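Local coordinates for protein leucyl-tRNA synthetase (Giardia intestinalis, PDB 3PZ6) that probably charges tRNA(Leu) with leucine using ATP, this chain being its CP1 editing domain, which probably deacylates mischarged tRNA, at residues 116-124 and 176-184; 226-236 and 267-276. The protein carries 2 engineered substitutions. All coordinates share one frame; numbering follows the deposited sequence.

Contact 1. Residues 116-124 and 176-184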
ATOM      1  N   VAL A 116       0.020  14.311  -7.964  1.00 45.69           N
ATOM      2  CA  VAL A 116      -1.315  13.743  -8.182  1.00 42.58           C
ATOM      3  C   VAL A 116      -1.564  12.533  -7.282  1.00 40.17           C
ATOM      4  O   VAL A 116      -0.733  11.628  -7.207  1.00 46.07           O
ATOM      5  CB  VAL A 116      -1.505  13.324  -9.673  1.00 41.93           C
ATOM      6  CG1 VAL A 116      -2.731  12.424  -9.868  1.00 38.14           C
ATOM      7  CG2 VAL A 116      -1.599  14.544 -10.561  1.00 39.43           C
ATOM      8  N   ILE A 117      -2.705  12.513  -6.602  1.00 36.88           N
ATOM      9  CA  ILE A 117      -3.086  11.330  -5.835  1.00 36.17           C
ATOM     10  C   ILE A 117      -4.297  10.628  -6.434  1.00 39.13           C
ATOM     11  O   ILE A 117      -5.157  11.261  -7.047  1.00 41.72           O
ATOM     12  CB  ILE A 117      -3.338  11.626  -4.337  1.00 35.73           C
ATOM     13  CG1 ILE A 117      -4.454  12.651  -4.167  1.00 36.39           C
ATOM     14  CG2 ILE A 117      -2.058  12.080  -3.658  1.00 38.12           C
ATOM     15  CD1 ILE A 117      -5.208  12.498  -2.886  1.00 38.03           C
ATOM     16  N   ILE A 118      -4.343   9.311  -6.261  1.00 37.59           N
ATOM     17  CA  ILE A 118      -5.477   8.516  -6.697  1.00 28.77           C
ATOM     18  C   ILE A 118      -6.170   7.974  -5.460  1.00 33.31           C
ATOM     19  O   ILE A 118      -5.561   7.268  -4.654  1.00 35.17           O
ATOM     20  CB  ILE A 118      -5.054   7.372  -7.642  1.00 29.27           C
ATOM     21  CG1 ILE A 118      -4.325   7.935  -8.864  1.00 23.43           C
ATOM     22  CG2 ILE A 118      -6.274   6.566  -8.080  1.00 34.17           C
ATOM     23  CD1 ILE A 118      -3.539   6.917  -9.636  1.00 27.46           C
ATOM     24  N   VAL A 119      -7.437   8.343  -5.305  1.00 34.10           N
ATOM     25  CA  VAL A 119      -8.253   7.940  -4.160  1.00 31.79           C
ATOM     26  C   VAL A 119      -9.699   7.723  -4.584  1.00 33.57           C
ATOM     27  O   VAL A 119     -10.065   7.977  -5.732  1.00 35.65           O
ATOM     28  CB  VAL A 119      -8.230   8.996  -3.013  1.00 32.55           C
ATOM     29  CG1 VAL A 119      -6.983   8.856  -2.169  1.00 32.32           C
ATOM     30  CG2 VAL A 119      -8.366  10.413  -3.561  1.00 33.56           C
ATOM     31  N   SER A 120     -10.513   7.248  -3.647  1.00 34.83           N
ATOM     32  CA  SER A 120     -11.958   7.240  -3.811  1.00 34.95           C
ATOM     33  C   SER A 120     -12.468   8.674  -3.750  1.00 41.36           C
ATOM     34  O   SER A 120     -11.816   9.544  -3.163  1.00 42.99           O
ATOM     35  CB  SER A 120     -12.610   6.418  -2.704  1.00 40.11           C
ATOM     36  OG  SER A 120     -12.425   7.033  -1.439  1.00 41.77           O
ATOM     37  N   GLU A 121     -13.630   8.909  -4.357  1.00 45.25           N
ATOM     38  CA  GLU A 121     -14.275  10.221  -4.352  1.00 42.98           C
ATOM     39  C   GLU A 121     -14.632  10.632  -2.927  1.00 48.68           C
ATOM     40  O   GLU A 121     -14.486  11.800  -2.552  1.00 49.56           O
ATOM     41  CB  GLU A 121     -15.525  10.209  -5.233  1.00 50.91           C
ATOM     42  CG  GLU A 121     -16.034  11.594  -5.605  1.00 57.15           C
ATOM     43  CD  GLU A 121     -17.349  11.553  -6.359  1.00 66.98           C
ATOM     44  OE1 GLU A 121     -18.384  11.915  -5.758  1.00 62.08           O
ATOM     45  OE2 GLU A 121     -17.350  11.154  -7.545  1.00 61.75           O
ATOM     46  N   HIS A 122     -15.083   9.656  -2.142  1.00 40.44           N
ATOM     47  CA  HIS A 122     -15.348   9.836  -0.723  1.00 42.91           C
ATOM     48  C   HIS A 122     -14.161  10.477  -0.002  1.00 52.18           C
ATOM     49  O   HIS A 122     -14.335  11.437   0.751  1.00 59.48           O
ATOM     50  CB  HIS A 122     -15.686   8.488  -0.087  1.00 49.33           C
ATOM     51  CG  HIS A 122     -16.103   8.580   1.348  1.00 62.25           C
ATOM     52  ND1 HIS A 122     -15.212   8.449   2.392  1.00 58.39           N
ATOM     53  CD2 HIS A 122     -17.318   8.781   1.912  1.00 59.43           C
ATOM     54  CE1 HIS A 122     -15.859   8.565   3.537  1.00 57.58           C
ATOM     55  NE2 HIS A 122     -17.139   8.767   3.274  1.00 59.11           N
ATOM     56  N   ALA A 123     -12.963   9.946  -0.244  1.00 50.92           N
ATOM     57  CA  ALA A 123     -11.740  10.447   0.382  1.00 50.17           C
ATOM     58  C   ALA A 123     -11.377  11.840  -0.112  1.00 50.44           C
ATOM     59  O   ALA A 123     -10.981  12.687   0.681  1.00 53.39           O
ATOM     60  CB  ALA A 123     -10.585   9.484   0.153  1.00 45.10           C
ATOM     61  N   ALA A 124     -11.523  12.067  -1.418  1.00 53.40           N
ATOM     62  CA  ALA A 124     -11.205  13.356  -2.045  1.00 52.76           C
ATOM     63  C   ALA A 124     -12.120  14.479  -1.559  1.00 59.91           C
ATOM     64  O   ALA A 124     -11.675  15.613  -1.381  1.00 58.81           O
ATOM     65  CB  ALA A 124     -11.269  13.239  -3.556  1.00 49.59           C
ATOM     66  N   LYS A 176     -14.263  -1.367   1.295  1.00 44.10           N
ATOM     67  CA  LYS A 176     -15.422  -0.474   1.289  1.00 43.15           C
ATOM     68  C   LYS A 176     -15.032   0.927   0.839  1.00 40.51           C
ATOM     69  O   LYS A 176     -14.270   1.615   1.516  1.00 43.88           O
ATOM     70  CB  LYS A 176     -16.088  -0.424   2.672  1.00 44.53           C
ATOM     71  CG  LYS A 176     -16.531  -1.778   3.221  1.00 48.12           C
ATOM     72  CD  LYS A 176     -17.563  -2.456   2.325  1.00 50.80           C
ATOM     73  CE  LYS A 176     -17.949  -3.838   2.857  1.00 55.14           C
ATOM     74  NZ  LYS A 176     -18.861  -4.560   1.905  1.00 48.44           N
ATOM     75  N   MET A 177     -15.568   1.343  -0.304  1.00 39.52           N
ATOM     76  CA  MET A 177     -15.271   2.657  -0.883  1.00 46.81           C
ATOM     77  C   MET A 177     -15.867   3.817  -0.071  1.00 52.33           C
ATOM     78  O   MET A 177     -15.715   4.988  -0.435  1.00 52.18           O
ATOM     79  CB  MET A 177     -15.773   2.719  -2.333  1.00 43.76           C
ATOM     80  CG  MET A 177     -15.173   1.664  -3.265  1.00 42.87           C
ATOM     81  SD  MET A 177     -13.432   1.917  -3.664  1.00 36.18           S
ATOM     82  CE  MET A 177     -13.530   3.427  -4.627  1.00 32.88           C
ATOM     83  N   ASP A 178     -16.551   3.480   1.021  1.00 50.93           N
ATOM     84  CA  ASP A 178     -17.144   4.468   1.918  1.00 53.05           C
ATOM     85  C   ASP A 178     -16.321   4.654   3.203  1.00 54.84           C
ATOM     86  O   ASP A 178     -16.657   5.485   4.052  1.00 58.51           O
ATOM     87  CB  ASP A 178     -18.593   4.091   2.245  1.00 52.22           C
ATOM     88  CG  ASP A 178     -18.742   2.632   2.652  1.00 63.28           C
ATOM     89  OD1 ASP A 178     -18.700   1.749   1.759  1.00 63.43           O
ATOM     90  OD2 ASP A 178     -18.907   2.363   3.863  1.00 68.78           O
ATOM     91  N   LYS A 179     -15.251   3.875   3.348  1.00 52.63           N
ATOM     92  CA  LYS A 179     -14.291   4.072   4.431  1.00 52.06           C
ATOM     93  C   LYS A 179     -12.925   4.357   3.844  1.00 47.72           C
ATOM     94  O   LYS A 179     -12.587   3.839   2.779  1.00 51.94           O
ATOM     95  CB  LYS A 179     -14.225   2.857   5.366  1.00 52.56           C
ATOM     96  CG  LYS A 179     -15.021   3.030   6.671  1.00 66.10           C
ATOM     97  CD  LYS A 179     -14.748   1.902   7.677  1.00 72.48           C
ATOM     98  CE  LYS A 179     -15.392   2.192   9.041  1.00 72.31           C
ATOM     99  NZ  LYS A 179     -15.076   1.146  10.071  1.00 60.39           N
ATOM    100  N   GLY A 180     -12.150   5.190   4.534  1.00 47.67           N
ATOM    101  CA  GLY A 180     -10.794   5.525   4.114  1.00 40.71           C
ATOM    102  C   GLY A 180     -10.718   6.001   2.677  1.00 40.27           C
ATOM    103  O   GLY A 180     -11.573   6.760   2.224  1.00 42.43           O
ATOM    104  N   THR A 181      -9.703   5.528   1.962  1.00 38.88           N
ATOM    105  CA  THR A 181      -9.423   5.963   0.594  1.00 32.63           C
ATOM    106  C   THR A 181      -9.777   4.916  -0.459  1.00 36.22           C
ATOM    107  O   THR A 181      -9.636   5.170  -1.659  1.00 34.42           O
ATOM    108  CB  THR A 181      -7.940   6.269   0.430  1.00 28.68           C
ATOM    109  OG1 THR A 181      -7.188   5.119   0.829  1.00 34.66           O
ATOM    110  CG2 THR A 181      -7.529   7.459   1.288  1.00 33.45           C
ATOM    111  N   GLY A 182     -10.217   3.739  -0.013  1.00 29.01           N
ATOM    112  CA  GLY A 182     -10.473   2.626  -0.920  1.00 28.02           C
ATOM    113  C   GLY A 182      -9.208   1.862  -1.274  1.00 30.37           C
ATOM    114  O   GLY A 182      -9.264   0.839  -1.959  1.00 29.66           O
ATOM    115  N   ILE A 183      -8.068   2.373  -0.811  1.00 31.76           N
ATOM    116  CA  ILE A 183      -6.781   1.696  -0.925  1.00 25.92           C
ATOM    117  C   ILE A 183      -6.273   1.396   0.480  1.00 27.83           C
ATOM    118  O   ILE A 183      -6.292   2.260   1.351  1.00 35.10           O
ATOM    119  CB  ILE A 183      -5.750   2.534  -1.697  1.00 26.77           C
ATOM    120  CG1 ILE A 183      -6.334   2.986  -3.040  1.00 27.52           C
ATOM    121  CG2 ILE A 183      -4.451   1.737  -1.916  1.00 23.83           C
ATOM    122  CD1 ILE A 183      -5.680   4.219  -3.617  1.00 25.70           C
ATOM    123  N   VAL A 184      -5.842   0.156   0.701  1.00 29.08           N
ATOM    124  CA  VAL A 184      -5.406  -0.294   2.019  1.00 26.29           C
ATOM    125  C   VAL A 184      -3.970  -0.824   1.933  1.00 28.17           C
ATOM    126  O   VAL A 184      -3.565  -1.375   0.903  1.00 27.86           O
ATOM    127  CB  VAL A 184      -6.367  -1.375   2.584  1.00 22.72           C
ATOM    128  CG1 VAL A 184      -5.967  -1.783   3.978  1.00 29.35           C
ATOM    129  CG2 VAL A 184      -7.798  -0.862   2.612  1.00 30.32           C
TER
HETATM  130  O   HOH W   1     -16.033   7.169  -3.052  1.00 35.05           O
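Ser120 OG sits between its own backbone N and carbonyl carbon (chi1 66°), which brings it to the Thr181 carbonyl. His122 CG is anti to the backbone N (chi1 -174°), and this carries the imidazole to Asp178. Ser120 N donates to Thr181 O at 3.0 Å, and Ser120 OG adds a weak bond to the same Thr181 O at 3.4 Å. The hydroxyl also accepts from the backbone: Ala123 N is 3.2 Å from Ser120 OG, the N-cap bond of helix 121-128. The serine thus joins the helix start to the 176-184 loop.

Strand 115-120 belongs to the mixed sheet of the editing domain, between strands 79-86 and 105-110. The 176-184 segment begins with a type I turn, Lys176 to Lys179, and runs into strand 183-186. Asp178 O approaches one face of the His122 ring near the rim, 3.2 Å from His122 CE1, and Asp178 CA makes a CH-pi contact over that ring. Bends at chi2 and chi3 bring Met177 CE to 3.7 Å from Ser120 CB. Next to the helix start, Thr181 CG2 meets Val119 CG1 and Ala123 CB, each at 3.8 Å. Its OG1 points elsewhere, bonded to Leu83 O of strand 79-86.

Contact 2. Residues 226-236 and 267-276; sequences LPIIEIPDIGT and KGFYTGIMKM
Ile229 faces Met274 as a non-hydrogen-bonded antiparallel pair, and Glu230 faces Ile273 as a hydrogen-bonded one (Glu230 N to Ile273 O 2.9 Å, Ile273 N to Glu230 O 3.0 Å). A third backbone bond, Lys275 N to Ile228 O at 2.7 Å, continues the pairing.

On one face of this small sheet Ile229 CG1 meets Met274 SD at 3.7 Å. Helix 284-297 covers this side through Val284 and Cys287. On the face of Glu230 and Ile273, Lys275 comes in from just past the strand; bends at chi2 and chi3 lay its CG 3.7 Å from Glu230 CB. Their charged ends stay beyond salt-bridge distance.

The two-stranded sheet lies among helices of the CP1 domain, apart from its large mixed sheet. Helix 254-271 ends at Thr271; Gly272 leaves the helical conformation and leads into strand 273-274. Ile231 sits against that helix end. Its CG2 lies 3.6 Å from Thr271 OG1 and also touches Lys267 CB, while CD1 reaches Gly268. Thr271 OG1 donates to Lys267 O, which also accepts from Thr271 N. Ile231 faces both Ile234 and Gly235 in a classic beta bulge, and its O takes the N-H of each.

At the far end Pro227 centres an inverse gamma turn. Met276 lies against this turn: its SD is 3.9 Å from Pro227 CG, and a bend at chi3 (62°) places its CE 3.8 Å from Leu226 CG.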
ATOM      1  N   LEU A 226       7.297  -9.835   6.755  1.00 20.31           N
ATOM      2  CA  LEU A 226       8.530  -9.425   7.415  1.00 22.10           C
ATOM      3  C   LEU A 226       8.413  -9.416   8.941  1.00 23.98           C
ATOM      4  O   LEU A 226       7.392  -8.979   9.469  1.00 25.50           O
ATOM      5  CB  LEU A 226       8.935  -8.035   6.918  1.00 23.74           C
ATOM      6  CG  LEU A 226       9.893  -7.881   5.726  1.00 25.75           C
ATOM      7  CD1 LEU A 226      10.061  -9.135   4.872  1.00 21.22           C
ATOM      8  CD2 LEU A 226       9.475  -6.689   4.880  1.00 22.28           C
ATOM      9  N   PRO A 227       9.464  -9.883   9.652  1.00 22.85           N
ATOM     10  CA  PRO A 227       9.538  -9.868  11.120  1.00 18.17           C
ATOM     11  C   PRO A 227       9.756  -8.462  11.699  1.00 26.11           C
ATOM     12  O   PRO A 227      10.827  -8.166  12.249  1.00 23.72           O
ATOM     13  CB  PRO A 227      10.758 -10.743  11.402  1.00 19.97           C
ATOM     14  CG  PRO A 227      11.602 -10.595  10.198  1.00 22.48           C
ATOM     15  CD  PRO A 227      10.643 -10.545   9.063  1.00 24.87           C
ATOM     16  N   ILE A 228       8.748  -7.601  11.579  1.00 24.77           N
ATOM     17  CA  ILE A 228       8.906  -6.190  11.948  1.00 24.13           C
ATOM     18  C   ILE A 228       8.695  -5.954  13.441  1.00 22.49           C
ATOM     19  O   ILE A 228       9.337  -5.095  14.042  1.00 30.50           O
ATOM     20  CB  ILE A 228       8.000  -5.241  11.106  1.00 24.90           C
ATOM     21  CG1 ILE A 228       6.527  -5.648  11.192  1.00 22.50           C
ATOM     22  CG2 ILE A 228       8.438  -5.247   9.657  1.00 27.06           C
ATOM     23  CD1 ILE A 228       5.560  -4.516  10.900  1.00 21.49           C
ATOM     24  N   ILE A 229       7.810  -6.738  14.035  1.00 20.82           N
ATOM     25  CA  ILE A 229       7.452  -6.567  15.428  1.00 28.31           C
ATOM     26  C   ILE A 229       7.506  -7.908  16.147  1.00 28.27           C
ATOM     27  O   ILE A 229       6.950  -8.899  15.665  1.00 29.42           O
ATOM     28  CB  ILE A 229       6.039  -5.924  15.564  1.00 28.19           C
ATOM     29  CG1 ILE A 229       6.070  -4.476  15.049  1.00 27.74           C
ATOM     30  CG2 ILE A 229       5.552  -5.971  17.016  1.00 30.02           C
ATOM     31  CD1 ILE A 229       4.711  -3.849  14.795  1.00 25.22           C
ATOM     32  N   GLU A 230       8.200  -7.933  17.282  1.00 24.58           N
ATOM     33  CA  GLU A 230       8.200  -9.089  18.156  1.00 24.81           C
ATOM     34  C   GLU A 230       7.240  -8.876  19.315  1.00 27.51           C
ATOM     35  O   GLU A 230       7.375  -7.934  20.098  1.00 26.09           O
ATOM     36  CB  GLU A 230       9.604  -9.385  18.697  1.00 27.53           C
ATOM     37  CG  GLU A 230       9.634 -10.577  19.664  1.00 28.12           C
ATOM     38  CD  GLU A 230      11.000 -10.843  20.270  1.00 41.14           C
ATOM     39  OE1 GLU A 230      11.995 -10.199  19.863  1.00 40.62           O
ATOM     40  OE2 GLU A 230      11.083 -11.716  21.164  1.00 42.06           O
ATOM     41  N   ILE A 231       6.266  -9.765  19.414  1.00 27.95           N
ATOM     42  CA  ILE A 231       5.403  -9.812  20.574  1.00 30.61           C
ATOM     43  C   ILE A 231       5.884 -10.935  21.497  1.00 34.75           C
ATOM     44  O   ILE A 231       5.801 -12.113  21.136  1.00 33.36           O
ATOM     45  CB  ILE A 231       3.932 -10.004  20.176  1.00 29.82           C
ATOM     46  CG1 ILE A 231       3.492  -8.870  19.240  1.00 32.55           C
ATOM     47  CG2 ILE A 231       3.056 -10.052  21.415  1.00 32.01           C
ATOM     48  CD1 ILE A 231       2.198  -9.129  18.485  1.00 28.74           C
ATOM     49  N   PRO A 232       6.417 -10.567  22.684  1.00 41.49           N
ATOM     50  CA  PRO A 232       6.824 -11.536  23.709  1.00 40.27           C
ATOM     51  C   PRO A 232       5.713 -12.547  23.976  1.00 44.10           C
ATOM     52  O   PRO A 232       4.546 -12.164  24.108  1.00 40.97           O
ATOM     53  CB  PRO A 232       7.026 -10.663  24.951  1.00 42.16           C
ATOM     54  CG  PRO A 232       7.394  -9.319  24.402  1.00 38.39           C
ATOM     55  CD  PRO A 232       6.615  -9.173  23.134  1.00 33.19           C
ATOM     56  N   ASP A 233       6.083 -13.824  24.042  1.00 40.84           N
ATOM     57  CA  ASP A 233       5.139 -14.930  24.230  1.00 40.97           C
ATOM     58  C   ASP A 233       4.514 -15.415  22.916  1.00 44.83           C
ATOM     59  O   ASP A 233       3.748 -16.388  22.912  1.00 49.13           O
ATOM     60  CB  ASP A 233       4.054 -14.569  25.249  1.00 46.17           C
ATOM     61  N   ILE A 234       4.832 -14.739  21.808  1.00 37.32           N
ATOM     62  CA  ILE A 234       4.380 -15.182  20.484  1.00 32.37           C
ATOM     63  C   ILE A 234       5.541 -15.229  19.489  1.00 37.63           C
ATOM     64  O   ILE A 234       5.855 -16.298  18.961  1.00 35.89           O
ATOM     65  CB  ILE A 234       3.205 -14.340  19.927  1.00 30.05           C
ATOM     66  CG1 ILE A 234       2.010 -14.365  20.887  1.00 34.22           C
ATOM     67  CG2 ILE A 234       2.764 -14.883  18.582  1.00 33.28           C
ATOM     68  CD1 ILE A 234       0.928 -13.318  20.595  1.00 33.83           C
ATOM     69  N   GLY A 235       6.175 -14.079  19.249  1.00 32.58           N
ATOM     70  CA  GLY A 235       7.321 -13.989  18.344  1.00 29.70           C
ATOM     71  C   GLY A 235       7.193 -12.928  17.262  1.00 32.30           C
ATOM     72  O   GLY A 235       6.471 -11.940  17.440  1.00 30.51           O
ATOM     73  N   THR A 236       7.879 -13.131  16.135  1.00 30.09           N
ATOM     74  CA  THR A 236       7.931 -12.097  15.098  1.00 26.57           C
ATOM     75  C   THR A 236       6.853 -12.090  14.018  1.00 31.96           C
ATOM     76  O   THR A 236       6.384 -11.015  13.649  1.00 41.54           O
ATOM     77  CB  THR A 236       9.322 -11.915  14.447  1.00 29.64           C
ATOM     78  OG1 THR A 236      10.000 -13.176  14.312  1.00 28.08           O
ATOM     79  CG2 THR A 236      10.154 -10.930  15.268  1.00 28.29           C
ATOM     80  N   LYS A 267      -1.892  -6.797  21.888  1.00 30.76           N
ATOM     81  CA  LYS A 267      -0.578  -7.185  22.389  1.00 33.66           C
ATOM     82  C   LYS A 267       0.509  -6.433  21.643  1.00 37.32           C
ATOM     83  O   LYS A 267       1.485  -5.976  22.245  1.00 36.78           O
ATOM     84  CB  LYS A 267      -0.350  -8.690  22.271  1.00 39.71           C
ATOM     85  CG  LYS A 267      -1.005  -9.511  23.365  1.00 42.85           C
ATOM     86  CD  LYS A 267      -0.434 -10.922  23.415  1.00 48.29           C
ATOM     87  CE  LYS A 267      -1.105 -11.763  24.487  1.00 54.12           C
ATOM     88  NZ  LYS A 267      -0.815 -11.244  25.859  1.00 60.13           N
ATOM     89  N   GLY A 268       0.320  -6.297  20.330  1.00 34.26           N
ATOM     90  CA  GLY A 268       1.216  -5.521  19.481  1.00 33.33           C
ATOM     91  C   GLY A 268       1.506  -4.147  20.046  1.00 38.57           C
ATOM     92  O   GLY A 268       2.661  -3.790  20.253  1.00 40.13           O
ATOM     93  N   PHE A 269       0.453  -3.385  20.321  1.00 35.15           N
ATOM     94  CA  PHE A 269       0.619  -2.036  20.834  1.00 33.07           C
ATOM     95  C   PHE A 269       1.275  -2.018  22.221  1.00 42.08           C
ATOM     96  O   PHE A 269       2.256  -1.298  22.432  1.00 44.90           O
ATOM     97  CB  PHE A 269      -0.713  -1.268  20.834  1.00 36.12           C
ATOM     98  CG  PHE A 269      -0.644   0.062  21.535  1.00 38.78           C
ATOM     99  CD1 PHE A 269       0.021   1.138  20.953  1.00 37.83           C
ATOM    100  CD2 PHE A 269      -1.227   0.234  22.790  1.00 41.72           C
ATOM    101  CE1 PHE A 269       0.096   2.370  21.602  1.00 42.66           C
ATOM    102  CE2 PHE A 269      -1.156   1.465  23.447  1.00 45.46           C
ATOM    103  CZ  PHE A 269      -0.496   2.535  22.847  1.00 42.54           C
ATOM    104  N   TYR A 270       0.752  -2.814  23.150  1.00 39.72           N
ATOM    105  CA  TYR A 270       1.227  -2.758  24.538  1.00 37.73           C
ATOM    106  C   TYR A 270       2.591  -3.396  24.765  1.00 39.71           C
ATOM    107  O   TYR A 270       3.401  -2.859  25.518  1.00 47.01           O
ATOM    108  CB  TYR A 270       0.186  -3.328  25.509  1.00 36.83           C
ATOM    109  CG  TYR A 270      -1.030  -2.437  25.653  1.00 46.67           C
ATOM    110  CD1 TYR A 270      -0.920  -1.150  26.197  1.00 48.01           C
ATOM    111  CD2 TYR A 270      -2.286  -2.869  25.238  1.00 39.24           C
ATOM    112  CE1 TYR A 270      -2.033  -0.324  26.325  1.00 44.40           C
ATOM    113  CE2 TYR A 270      -3.401  -2.052  25.361  1.00 42.86           C
ATOM    114  CZ  TYR A 270      -3.266  -0.781  25.901  1.00 50.36           C
ATOM    115  OH  TYR A 270      -4.371   0.026  26.020  1.00 53.34           O
ATOM    116  N   THR A 271       2.850  -4.525  24.108  1.00 37.48           N
ATOM    117  CA  THR A 271       4.073  -5.293  24.358  1.00 35.26           C
ATOM    118  C   THR A 271       5.023  -5.372  23.159  1.00 37.55           C
ATOM    119  O   THR A 271       6.178  -5.776  23.312  1.00 36.43           O
ATOM    120  CB  THR A 271       3.758  -6.724  24.835  1.00 37.05           C
ATOM    121  OG1 THR A 271       3.000  -7.402  23.831  1.00 41.42           O
ATOM    122  CG2 THR A 271       2.963  -6.706  26.140  1.00 35.90           C
ATOM    123  N   GLY A 272       4.541  -4.978  21.981  1.00 37.15           N
ATOM    124  CA  GLY A 272       5.301  -5.107  20.736  1.00 33.66           C
ATOM    125  C   GLY A 272       6.591  -4.318  20.694  1.00 30.27           C
ATOM    126  O   GLY A 272       6.646  -3.183  21.155  1.00 34.52           O
ATOM    127  N   ILE A 273       7.632  -4.935  20.146  1.00 33.47           N
ATOM    128  CA  ILE A 273       8.947  -4.302  20.028  1.00 31.64           C
ATOM    129  C   ILE A 273       9.407  -4.323  18.582  1.00 27.07           C
ATOM    130  O   ILE A 273       9.458  -5.379  17.953  1.00 29.96           O
ATOM    131  CB  ILE A 273       9.998  -4.984  20.943  1.00 33.13           C
ATOM    132  CG1 ILE A 273       9.768  -4.565  22.397  1.00 33.27           C
ATOM    133  CG2 ILE A 273      11.428  -4.630  20.504  1.00 27.40           C
ATOM    134  CD1 ILE A 273      10.229  -5.584  23.401  1.00 43.75           C
ATOM    135  N   MET A 274       9.716  -3.146  18.055  1.00 25.01           N
ATOM    136  CA  MET A 274      10.199  -3.023  16.693  1.00 27.03           C
ATOM    137  C   MET A 274      11.490  -3.807  16.513  1.00 28.47           C
ATOM    138  O   MET A 274      12.391  -3.742  17.347  1.00 32.09           O
ATOM    139  CB  MET A 274      10.409  -1.552  16.333  1.00 29.60           C
ATOM    140  CG  MET A 274       9.126  -0.733  16.339  1.00 31.19           C
ATOM    141  SD  MET A 274       7.918  -1.226  15.084  1.00 33.36           S
ATOM    142  CE  MET A 274       8.713  -0.704  13.571  1.00 32.31           C
ATOM    143  N   LYS A 275      11.570  -4.551  15.420  1.00 26.95           N
ATOM    144  CA  LYS A 275      12.731  -5.395  15.154  1.00 30.09           C
ATOM    145  C   LYS A 275      13.394  -4.983  13.857  1.00 27.87           C
ATOM    146  O   LYS A 275      14.519  -5.377  13.571  1.00 28.27           O
ATOM    147  CB  LYS A 275      12.311  -6.866  15.090  1.00 29.32           C
ATOM    148  CG  LYS A 275      11.820  -7.438  16.410  1.00 24.35           C
ATOM    149  CD  LYS A 275      12.926  -8.172  17.154  1.00 33.95           C
ATOM    150  CE  LYS A 275      13.763  -7.252  17.994  1.00 34.41           C
ATOM    151  NZ  LYS A 275      15.124  -7.819  18.078  1.00 45.11           N
ATOM    152  N   MET A 276      12.668  -4.191  13.078  1.00 30.04           N
ATOM    153  CA  MET A 276      13.138  -3.678  11.800  1.00 28.76           C
ATOM    154  C   MET A 276      12.814  -2.197  11.700  1.00 26.05           C
ATOM    155  O   MET A 276      12.010  -1.675  12.473  1.00 29.21           O
ATOM    156  CB  MET A 276      12.481  -4.437  10.641  1.00 24.15           C
ATOM    157  CG  MET A 276      12.978  -5.865  10.460  1.00 29.08           C
ATOM    158  SD  MET A 276      12.046  -6.811   9.235  1.00 31.68           S
ATOM    159  CE  MET A 276      12.356  -5.837   7.746  1.00 24.05           C
TER

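How the contacts relate
Contact 1 closes before contact 2 opens, so the two follow in series along the chain. Their centres are about 30 Å apart and their nearest atoms about 14 Å apart; they do not touch. Contact 1 is the more central, with its centre about 12 Å from that of the chain against about 21 Å for contact 2, and it is built into the large mixed sheet. Contact 2 belongs to a separate two-stranded sheet among helices. A short run of chain links their surroundings: just past strand 183-186, Ser189 and Asp190 touch Ile228 of contact 2. Both contacts lie in the CP1 editing domain.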